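Local coordinates for protein DnaB intein (Synechocystis sp., PDB 1MI8) that probably excises itself from a replicative DNA helicase precursor by protein splicing, in which its flanks are joined and asparagine cyclisation releases it, at residues S5-I10 against G132-F137; K46-F51 against D138-G143; L91-A96 against D123-I128. The protein carries 4 engineered substitutions. All blocks are in the same frame, centred on the assembly; numbering follows the deposited sequence.

Interaction 1. Residues S5-I10 against G132-F137; sequences SGDSLI and GVEEVF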
loop_
_atom_site.group_PDB
_atom_site.type_symbol
_atom_site.label_atom_id
_atom_site.label_comp_id
_atom_site.label_asym_id
_atom_site.label_seq_id
_atom_site.Cartn_x
_atom_site.Cartn_y
_atom_site.Cartn_z
ATOM N N SER A 5 -10.692 -5.649 12.466
ATOM C CA SER A 5 -10.411 -6.772 13.358
ATOM C C SER A 5 -10.959 -6.521 14.788
ATOM O O SER A 5 -10.961 -5.376 15.310
ATOM C CB SER A 5 -8.880 -7.042 13.422
ATOM O OG SER A 5 -8.451 -7.664 14.640
ATOM N N GLY A 6 -11.406 -7.604 15.415
ATOM C CA GLY A 6 -11.917 -7.535 16.759
ATOM C C GLY A 6 -10.891 -7.060 17.762
ATOM O O GLY A 6 -11.258 -6.625 18.835
ATOM N N ASP A 7 -9.607 -7.137 17.393
ATOM C CA ASP A 7 -8.500 -6.711 18.249
ATOM C C ASP A 7 -8.474 -5.190 18.383
ATOM O O ASP A 7 -7.876 -4.658 19.312
ATOM C CB ASP A 7 -7.148 -7.116 17.639
ATOM C CG ASP A 7 -7.072 -8.627 17.245
ATOM O OD1 ASP A 7 -5.975 -9.081 16.859
ATOM O OD2 ASP A 7 -8.090 -9.350 17.301
ATOM N N SER A 8 -9.054 -4.500 17.415
ATOM C CA SER A 8 -9.013 -3.027 17.417
ATOM C C SER A 8 -9.545 -2.417 18.731
ATOM O O SER A 8 -10.602 -2.754 19.239
ATOM C CB SER A 8 -9.798 -2.458 16.213
ATOM O OG SER A 8 -9.437 -3.071 14.963
ATOM N N LEU A 9 -8.776 -1.512 19.278
ATOM C CA LEU A 9 -9.117 -0.862 20.523
ATOM C C LEU A 9 -9.922 0.426 20.326
ATOM O O LEU A 9 -9.436 1.423 19.739
ATOM C CB LEU A 9 -7.831 -0.567 21.271
ATOM C CG LEU A 9 -7.282 -1.527 22.343
ATOM C CD1 LEU A 9 -7.827 -2.890 22.143
ATOM C CD2 LEU A 9 -5.758 -1.468 22.405
ATOM N N ILE A 10 -11.149 0.396 20.852
ATOM C CA ILE A 10 -12.060 1.517 20.763
ATOM C C ILE A 10 -11.891 2.512 21.890
ATOM O O ILE A 10 -11.953 2.144 23.071
ATOM C CB ILE A 10 -13.521 1.030 20.735
ATOM C CG1 ILE A 10 -13.708 0.013 19.604
ATOM C CG2 ILE A 10 -14.438 2.239 20.569
ATOM C CD1 ILE A 10 -13.135 0.491 18.210
ATOM N N GLY A 132 -4.531 -11.708 6.694
ATOM C CA GLY A 132 -5.192 -12.992 6.844
ATOM C C GLY A 132 -6.658 -12.815 7.076
ATOM O O GLY A 132 -7.144 -11.687 7.109
ATOM N N VAL A 133 -7.394 -13.916 7.193
ATOM C CA VAL A 133 -8.832 -13.785 7.422
ATOM C C VAL A 133 -9.029 -13.855 8.904
ATOM O O VAL A 133 -8.310 -14.580 9.605
ATOM C CB VAL A 133 -9.679 -14.922 6.820
ATOM C CG1 VAL A 133 -11.126 -14.761 7.274
ATOM C CG2 VAL A 133 -9.604 -14.895 5.301
ATOM N N GLU A 134 -9.988 -13.066 9.367
ATOM C CA GLU A 134 -10.346 -13.016 10.779
ATOM C C GLU A 134 -11.776 -12.559 10.880
ATOM O O GLU A 134 -12.368 -12.098 9.897
ATOM C CB GLU A 134 -9.543 -11.993 11.584
ATOM C CG GLU A 134 -8.131 -11.753 11.206
ATOM C CD GLU A 134 -7.502 -10.778 12.186
ATOM O OE1 GLU A 134 -8.243 -10.212 13.040
ATOM O OE2 GLU A 134 -6.278 -10.587 12.108
ATOM N N GLU A 135 -12.316 -12.731 12.092
ATOM C CA GLU A 135 -13.668 -12.294 12.445
ATOM C C GLU A 135 -13.559 -10.776 12.393
ATOM O O GLU A 135 -12.591 -10.189 12.881
ATOM C CB GLU A 135 -14.024 -12.763 13.866
ATOM C CG GLU A 135 -15.041 -13.875 13.882
ATOM C CD GLU A 135 -15.130 -14.555 15.252
ATOM O OE1 GLU A 135 -14.851 -13.884 16.287
ATOM O OE2 GLU A 135 -15.490 -15.762 15.298
ATOM N N VAL A 136 -14.552 -10.140 11.814
ATOM C CA VAL A 136 -14.450 -8.712 11.652
ATOM C C VAL A 136 -15.714 -8.027 12.178
ATOM O O VAL A 136 -16.826 -8.614 12.165
ATOM C CB VAL A 136 -14.046 -8.480 10.146
ATOM C CG1 VAL A 136 -15.236 -8.578 9.196
ATOM C CG2 VAL A 136 -13.231 -7.233 10.010
ATOM N N PHE A 137 -15.520 -6.832 12.731
ATOM C CA PHE A 137 -16.593 -6.073 13.366
ATOM C C PHE A 137 -16.747 -4.585 12.967
ATOM O O PHE A 137 -15.808 -3.949 12.440
ATOM C CB PHE A 137 -16.412 -6.092 14.895
ATOM C CG PHE A 137 -16.246 -7.486 15.529
ATOM C CD1 PHE A 137 -15.092 -8.235 15.333
ATOM C CD2 PHE A 137 -17.235 -7.996 16.390
ATOM C CE1 PHE A 137 -14.891 -9.465 15.969
ATOM C CE2 PHE A 137 -17.055 -9.251 17.060
ATOM C CZ PHE A 137 -15.886 -9.989 16.853
HETATM O O HOH W 1 -10.624 -10.179 14.556
#

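Interaction 2. Residues K46-F51 against D138-G143; sequences KVSRVF and DLTVPG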
loop_
_atom_site.group_PDB
_atom_site.type_symbol
_atom_site.label_atom_id
_atom_site.label_comp_id
_atom_site.label_asym_id
_atom_site.label_seq_id
_atom_site.Cartn_x
_atom_site.Cartn_y
_atom_site.Cartn_z
ATOM N N LYS A 46 -22.555 8.936 20.559
ATOM C CA LYS A 46 -23.088 7.652 21.015
ATOM C C LYS A 46 -23.014 6.535 20.003
ATOM O O LYS A 46 -23.259 6.738 18.798
ATOM C CB LYS A 46 -24.567 7.781 21.453
ATOM C CG LYS A 46 -24.767 8.178 22.920
ATOM C CD LYS A 46 -26.283 8.223 23.268
ATOM C CE LYS A 46 -26.555 8.379 24.792
ATOM N NZ LYS A 46 -25.817 9.530 25.390
ATOM N N VAL A 47 -22.716 5.342 20.511
ATOM C CA VAL A 47 -22.615 4.150 19.675
ATOM C C VAL A 47 -23.967 3.510 19.804
ATOM O O VAL A 47 -24.398 3.243 20.918
ATOM C CB VAL A 47 -21.554 3.167 20.216
ATOM C CG1 VAL A 47 -21.686 1.788 19.522
ATOM C CG2 VAL A 47 -20.159 3.773 20.035
ATOM N N SER A 48 -24.635 3.258 18.682
ATOM C CA SER A 48 -25.965 2.655 18.743
ATOM C C SER A 48 -25.867 1.155 19.036
ATOM O O SER A 48 -26.548 0.648 19.928
ATOM C CB SER A 48 -26.704 2.900 17.425
ATOM O OG SER A 48 -25.992 2.283 16.369
ATOM N N ARG A 49 -25.020 0.458 18.271
ATOM C CA ARG A 49 -24.796 -0.974 18.447
ATOM C C ARG A 49 -23.459 -1.439 17.833
ATOM O O ARG A 49 -22.919 -0.808 16.885
ATOM C CB ARG A 49 -25.943 -1.792 17.833
ATOM C CG ARG A 49 -25.725 -2.266 16.429
ATOM C CD ARG A 49 -27.045 -2.690 15.764
ATOM N NE ARG A 49 -26.887 -3.153 14.381
ATOM C CZ ARG A 49 -26.695 -4.418 14.027
ATOM N NH1 ARG A 49 -26.640 -5.378 14.958
ATOM N NH2 ARG A 49 -26.543 -4.723 12.733
ATOM N N VAL A 50 -22.960 -2.547 18.386
ATOM C CA VAL A 50 -21.720 -3.196 17.973
ATOM C C VAL A 50 -22.086 -4.568 17.446
ATOM O O VAL A 50 -22.941 -5.218 18.023
ATOM C CB VAL A 50 -20.765 -3.453 19.157
ATOM C CG1 VAL A 50 -19.453 -4.002 18.620
ATOM C CG2 VAL A 50 -20.568 -2.197 19.983
ATOM N N PHE A 51 -21.418 -5.028 16.390
ATOM C CA PHE A 51 -21.718 -6.336 15.815
ATOM C C PHE A 51 -20.575 -6.928 14.974
ATOM O O PHE A 51 -19.749 -6.188 14.440
ATOM C CB PHE A 51 -22.952 -6.200 14.946
ATOM C CG PHE A 51 -22.854 -5.093 13.961
ATOM C CD1 PHE A 51 -22.362 -5.316 12.682
ATOM C CD2 PHE A 51 -23.221 -3.805 14.322
ATOM C CE1 PHE A 51 -22.227 -4.263 11.768
ATOM C CE2 PHE A 51 -23.092 -2.739 13.418
ATOM C CZ PHE A 51 -22.593 -2.966 12.143
ATOM N N ASP A 138 -17.931 -4.029 13.276
ATOM C CA ASP A 138 -18.217 -2.624 13.021
ATOM C C ASP A 138 -19.224 -2.095 14.052
ATOM O O ASP A 138 -19.714 -2.791 14.953
ATOM C CB ASP A 138 -18.742 -2.419 11.568
ATOM C CG ASP A 138 -18.486 -0.974 11.007
ATOM O OD1 ASP A 138 -17.912 -0.110 11.733
ATOM O OD2 ASP A 138 -18.890 -0.707 9.818
ATOM N N LEU A 139 -19.539 -0.838 13.956
ATOM C CA LEU A 139 -20.479 -0.373 14.917
ATOM C C LEU A 139 -21.170 0.727 14.202
ATOM O O LEU A 139 -20.689 1.188 13.174
ATOM C CB LEU A 139 -19.752 0.038 16.211
ATOM C CG LEU A 139 -18.577 1.025 16.181
ATOM C CD1 LEU A 139 -19.113 2.417 16.060
ATOM C CD2 LEU A 139 -17.765 0.907 17.459
ATOM N N THR A 140 -22.324 1.115 14.722
ATOM C CA THR A 140 -23.122 2.144 14.102
ATOM C C THR A 140 -23.057 3.380 14.988
ATOM O O THR A 140 -23.141 3.302 16.225
ATOM C CB THR A 140 -24.591 1.657 13.951
ATOM O OG1 THR A 140 -24.599 0.393 13.291
ATOM C CG2 THR A 140 -25.396 2.605 13.114
ATOM N N VAL A 141 -22.894 4.527 14.354
ATOM C CA VAL A 141 -22.798 5.777 15.077
ATOM C C VAL A 141 -23.597 6.865 14.331
ATOM O O VAL A 141 -23.093 7.534 13.404
ATOM C CB VAL A 141 -21.308 6.177 15.286
ATOM C CG1 VAL A 141 -20.594 6.145 13.947
ATOM C CG2 VAL A 141 -21.188 7.572 15.916
ATOM N N PRO A 142 -24.887 7.014 14.720
ATOM C CA PRO A 142 -25.844 7.985 14.168
ATOM C C PRO A 142 -25.292 9.418 14.184
ATOM O O PRO A 142 -24.801 9.900 15.217
ATOM C CB PRO A 142 -27.056 7.819 15.082
ATOM C CG PRO A 142 -27.094 6.297 15.301
ATOM C CD PRO A 142 -25.588 5.958 15.489
ATOM N N GLY A 143 -25.376 10.090 13.042
ATOM C CA GLY A 143 -24.888 11.449 12.930
ATOM C C GLY A 143 -23.512 11.556 12.300
ATOM O O GLY A 143 -23.399 11.758 11.090
HETATM O O HOH W 2 -24.639 8.903 17.720
#

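Interaction 3. Residues L91-A96 against D123-I128; sequences LKEHIA and DSIVSI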
loop_
_atom_site.group_PDB
_atom_site.type_symbol
_atom_site.label_atom_id
_atom_site.label_comp_id
_atom_site.label_asym_id
_atom_site.label_seq_id
_atom_site.Cartn_x
_atom_site.Cartn_y
_atom_site.Cartn_z
ATOM N N LEU A 91 0.599 5.201 -0.742
ATOM C CA LEU A 91 1.567 5.775 0.176
ATOM C C LEU A 91 1.665 7.289 0.089
ATOM O O LEU A 91 2.289 7.919 0.949
ATOM C CB LEU A 91 2.948 5.120 -0.025
ATOM C CG LEU A 91 3.057 3.617 0.326
ATOM C CD1 LEU A 91 4.340 3.409 1.062
ATOM C CD2 LEU A 91 1.908 3.110 1.242
ATOM N N LYS A 92 1.057 7.883 -0.931
ATOM C CA LYS A 92 1.063 9.347 -1.041
ATOM C C LYS A 92 -0.103 9.925 -0.237
ATOM O O LYS A 92 -0.273 11.142 -0.186
ATOM C CB LYS A 92 0.867 9.805 -2.506
ATOM C CG LYS A 92 -0.593 9.592 -3.003
ATOM C CD LYS A 92 -0.744 9.847 -4.510
ATOM C CE LYS A 92 -2.136 9.433 -5.067
ATOM N NZ LYS A 92 -3.306 10.043 -4.353
ATOM N N GLU A 93 -0.952 9.095 0.349
ATOM C CA GLU A 93 -2.093 9.703 1.066
ATOM C C GLU A 93 -1.775 10.029 2.530
ATOM O O GLU A 93 -0.848 9.469 3.108
ATOM C CB GLU A 93 -3.334 8.758 1.050
ATOM C CG GLU A 93 -3.947 8.252 -0.302
ATOM C CD GLU A 93 -4.927 9.261 -0.962
ATOM O OE1 GLU A 93 -5.498 10.152 -0.281
ATOM O OE2 GLU A 93 -5.179 9.131 -2.161
ATOM N N HIS A 94 -2.519 10.946 3.142
ATOM C CA HIS A 94 -2.349 11.143 4.579
ATOM C C HIS A 94 -3.740 10.801 5.118
ATOM O O HIS A 94 -4.742 11.023 4.426
ATOM C CB HIS A 94 -2.049 12.604 4.956
ATOM C CG HIS A 94 -0.756 13.124 4.401
ATOM N ND1 HIS A 94 -0.586 13.414 3.062
ATOM C CD2 HIS A 94 0.445 13.336 4.988
ATOM C CE1 HIS A 94 0.669 13.772 2.847
ATOM N NE2 HIS A 94 1.316 13.729 3.997
ATOM N N ILE A 95 -3.834 10.289 6.336
ATOM C CA ILE A 95 -5.167 10.030 6.921
ATOM C C ILE A 95 -5.305 10.673 8.299
ATOM O O ILE A 95 -4.332 10.968 9.008
ATOM C CB ILE A 95 -5.514 8.542 7.023
ATOM C CG1 ILE A 95 -4.602 7.865 8.040
ATOM C CG2 ILE A 95 -5.373 7.902 5.605
ATOM C CD1 ILE A 95 -4.984 6.368 8.334
ATOM N N ALA A 96 -6.543 10.922 8.646
ATOM C CA ALA A 96 -6.874 11.610 9.861
ATOM C C ALA A 96 -6.691 10.771 11.147
ATOM O O ALA A 96 -7.225 9.635 11.242
ATOM C CB ALA A 96 -8.301 12.087 9.744
ATOM N N ASP A 123 -1.511 12.126 9.032
ATOM C CA ASP A 123 -0.269 11.328 9.002
ATOM C C ASP A 123 -0.138 10.485 7.742
ATOM O O ASP A 123 -1.143 9.964 7.234
ATOM C CB ASP A 123 -0.247 10.420 10.254
ATOM C CG ASP A 123 1.154 9.995 10.672
ATOM O OD1 ASP A 123 2.094 10.645 10.255
ATOM O OD2 ASP A 123 1.299 9.012 11.431
ATOM N N SER A 124 1.098 10.357 7.248
ATOM C CA SER A 124 1.380 9.585 6.043
ATOM C C SER A 124 1.219 8.113 6.270
ATOM O O SER A 124 1.484 7.613 7.336
ATOM C CB SER A 124 2.821 9.788 5.563
ATOM O OG SER A 124 3.019 11.093 5.073
ATOM N N ILE A 125 0.761 7.421 5.252
ATOM C CA ILE A 125 0.648 5.992 5.294
ATOM C C ILE A 125 2.029 5.475 4.981
ATOM O O ILE A 125 2.664 5.951 4.048
ATOM C CB ILE A 125 -0.321 5.467 4.216
ATOM C CG1 ILE A 125 -1.725 6.048 4.472
ATOM C CG2 ILE A 125 -0.398 3.932 4.303
ATOM C CD1 ILE A 125 -2.597 6.012 3.277
ATOM N N VAL A 126 2.511 4.504 5.766
ATOM C CA VAL A 126 3.810 3.919 5.481
ATOM C C VAL A 126 3.690 2.430 5.147
ATOM O O VAL A 126 4.659 1.818 4.663
ATOM C CB VAL A 126 4.829 4.115 6.637
ATOM C CG1 VAL A 126 5.011 5.621 6.868
ATOM C CG2 VAL A 126 4.405 3.353 7.907
ATOM N N SER A 127 2.538 1.849 5.438
ATOM C CA SER A 127 2.341 0.435 5.117
ATOM C C SER A 127 0.888 -0.002 4.970
ATOM O O SER A 127 0.007 0.430 5.718
ATOM C CB SER A 127 3.035 -0.479 6.169
ATOM O OG SER A 127 3.121 -1.791 5.617
ATOM N N ILE A 128 0.660 -0.870 3.987
ATOM C CA ILE A 128 -0.640 -1.446 3.708
ATOM C C ILE A 128 -0.287 -2.840 3.254
ATOM O O ILE A 128 0.368 -3.022 2.188
ATOM C CB ILE A 128 -1.379 -0.746 2.551
ATOM C CG1 ILE A 128 -1.333 0.786 2.688
ATOM C CG2 ILE A 128 -2.872 -1.147 2.587
ATOM C CD1 ILE A 128 -1.825 1.490 1.379
HETATM O O HOH W 3 1.789 10.096 2.538
#

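Interaction 1. Residues S5-I10 against G132-F137
S5 and E134 meet through their side chains. The hydroxyl OG of S5 donates to OE1 of E134 over 3.0 Å. It meets the carboxylate on its syn side, 18° out of the plane. Torsion explains the reach: OG of S5 lies opposite its own backbone N (chi1 154°), and the E134 chain runs extended beyond CG to meet it. The second link is a bridge through one water. This water accepts from G6 N and donates to E134 OE1 and to E135 O. OE1 of E134 is therefore gripped by two donors, the S5 hydroxyl and the water. The third link is van der Waals packing. G6 CA rests 3.6 Å from CD1 of the F137 ring, with CE1 equally near. CG2 of V136 lies close to S5 N.

S5 to S8 form a type I beta turn, and S5 also starts an ST turn, in which its OG accepts from D7 N over 3.0 Å. The turn begins at the short strand 4-5, and 132-137 is part of the long strand 120-140. The two belong to the all-beta splicing fold of inteins.

The turn is held from within. S5 O takes two donors, S8 N and S8 OG, the hydroxyl bond being 2.8 Å long. OG of S5 thus gives to E134 while receiving from D7 N, which fixes its rotation.

Further out, K70 on strand 68-71 bridges both acids. The carboxylates of D7 and E134 approach to 4.4 Å, between D7 OD2 and E134 OE1. K70 NZ makes salt bridges to D7 OD1 and E134 OE2, which probably offsets their repulsion. F137 also packs on M52 of strand 41-63 and on I21.

Interaction 2. Residues K46-F51 against D138-G143
T140 O accepts from S48 N over 2.9 Å, with an N-H...O angle of 159°. The donor is tilted 28° from the carbonyl plane. A weak second bond from S48 OG is less certain, because that hydroxyl is placed too close to T140.

Further along, T140 N donates to R49 O over 3.0 Å. F51 and D138 exchange two bonds, F51 N to D138 O and D138 N to F51 O. This is antiparallel pairing of strands 41-63 and 120-140 within the intein splicing fold. V50 and L139 form the non-hydrogen-bonded pair between these bonds.

R49, F51, D138 and T140 share one side of the sheet. The F51 ring lies between two polar groups. D138 O sits over one face, 3.6 Å above the plane. R49 NH2 lies over the opposite face, offset toward the rim, while CD2 of F51 sits over the centre of the guanidinium. CG of F51 stands between its backbone N and carbonyl carbon (chi1 52°), which brings the ring alongside D138. T140 OG1 meets the ring edge, 3.5 Å from CE2. V50 and L139 turn to the other side, where L139 packs on F147.

At the far end one water bridges K46 O and P142 O.

Interaction 3. Residues L91-A96 against D123-I128
L91 and I125 pack together where strand 94-98 joins the long strand 120-140 in the all-beta splicing fold of inteins. The two strands pair antiparallel. V126 and S127 both face K62 of strand 41-63 in a classic beta bulge.

The backbone bonds come first. I95 N donates to D123 O over 2.9 Å, and D123 N returns a bond to I95 O over 3.0 Å. These make I95 and D123 a hydrogen-bonded pair. H94 and S124 form the neighbouring non-hydrogen-bonded pair. Beyond it, I125 N reaches E93 O only by a weak bond of 3.4 Å. E93 lies in the loop before strand 94-98. The axes of 94-96 and 123-128 run at 120° to each other.

The apolar contacts centre on I125. Its CG2 meets L91 CD2 at 3.9 Å, and the two side chains lie at an oblique angle. On the other branch, CD1 touches CB of E93 at 3.6 Å. CD1 also meets CG2 of I95, the two side chains crossing at about a right angle. CG1 of I125 is opposite its carbonyl carbon (chi1 -61°), which carries CD1 in toward E93 and I95. CD1 of I128 reaches CD2 of L91. Y59 of the second subunit packs on L91, and L91 of the second subunit packs on I128. S127 and I128 pair antiparallel with a strand of that subunit, so the sheet runs on across the interface.

D123 and E93 have polar partners beyond the contact. OD2 of D123 accepts from L65 N and bonds T63 OG1. OE1 of E93 bonds T79 OG1. Within the loop, E93 OE2 makes a salt bridge to K92 NZ.

A water ties the loop to S124. It donates to L91 O and E93 O, and accepts from S124 OG at 3.0 Å.

All three contacts use the long strand 120-140. Interaction 3 lies early on it, interaction 1 further along and interaction 2 at its end. Interactions 1 and 2 touch, F137 CB lying 3.4 Å from F51 O. Their centres are about 16 Å apart, those of 1 and 3 about 20 Å. The centres of interactions 2 and 3 are about 26 Å apart, on opposite sides of the chain's centre. Along the chain, interactions 1 and 2 cross, and interaction 3 is nested inside the loops closed by both. One strand thus gathers segments 5-10, 46-51 and 91-96. It brings the N-terminal region onto a C-terminal strand, consistent with a splicing module that must bring both ends together.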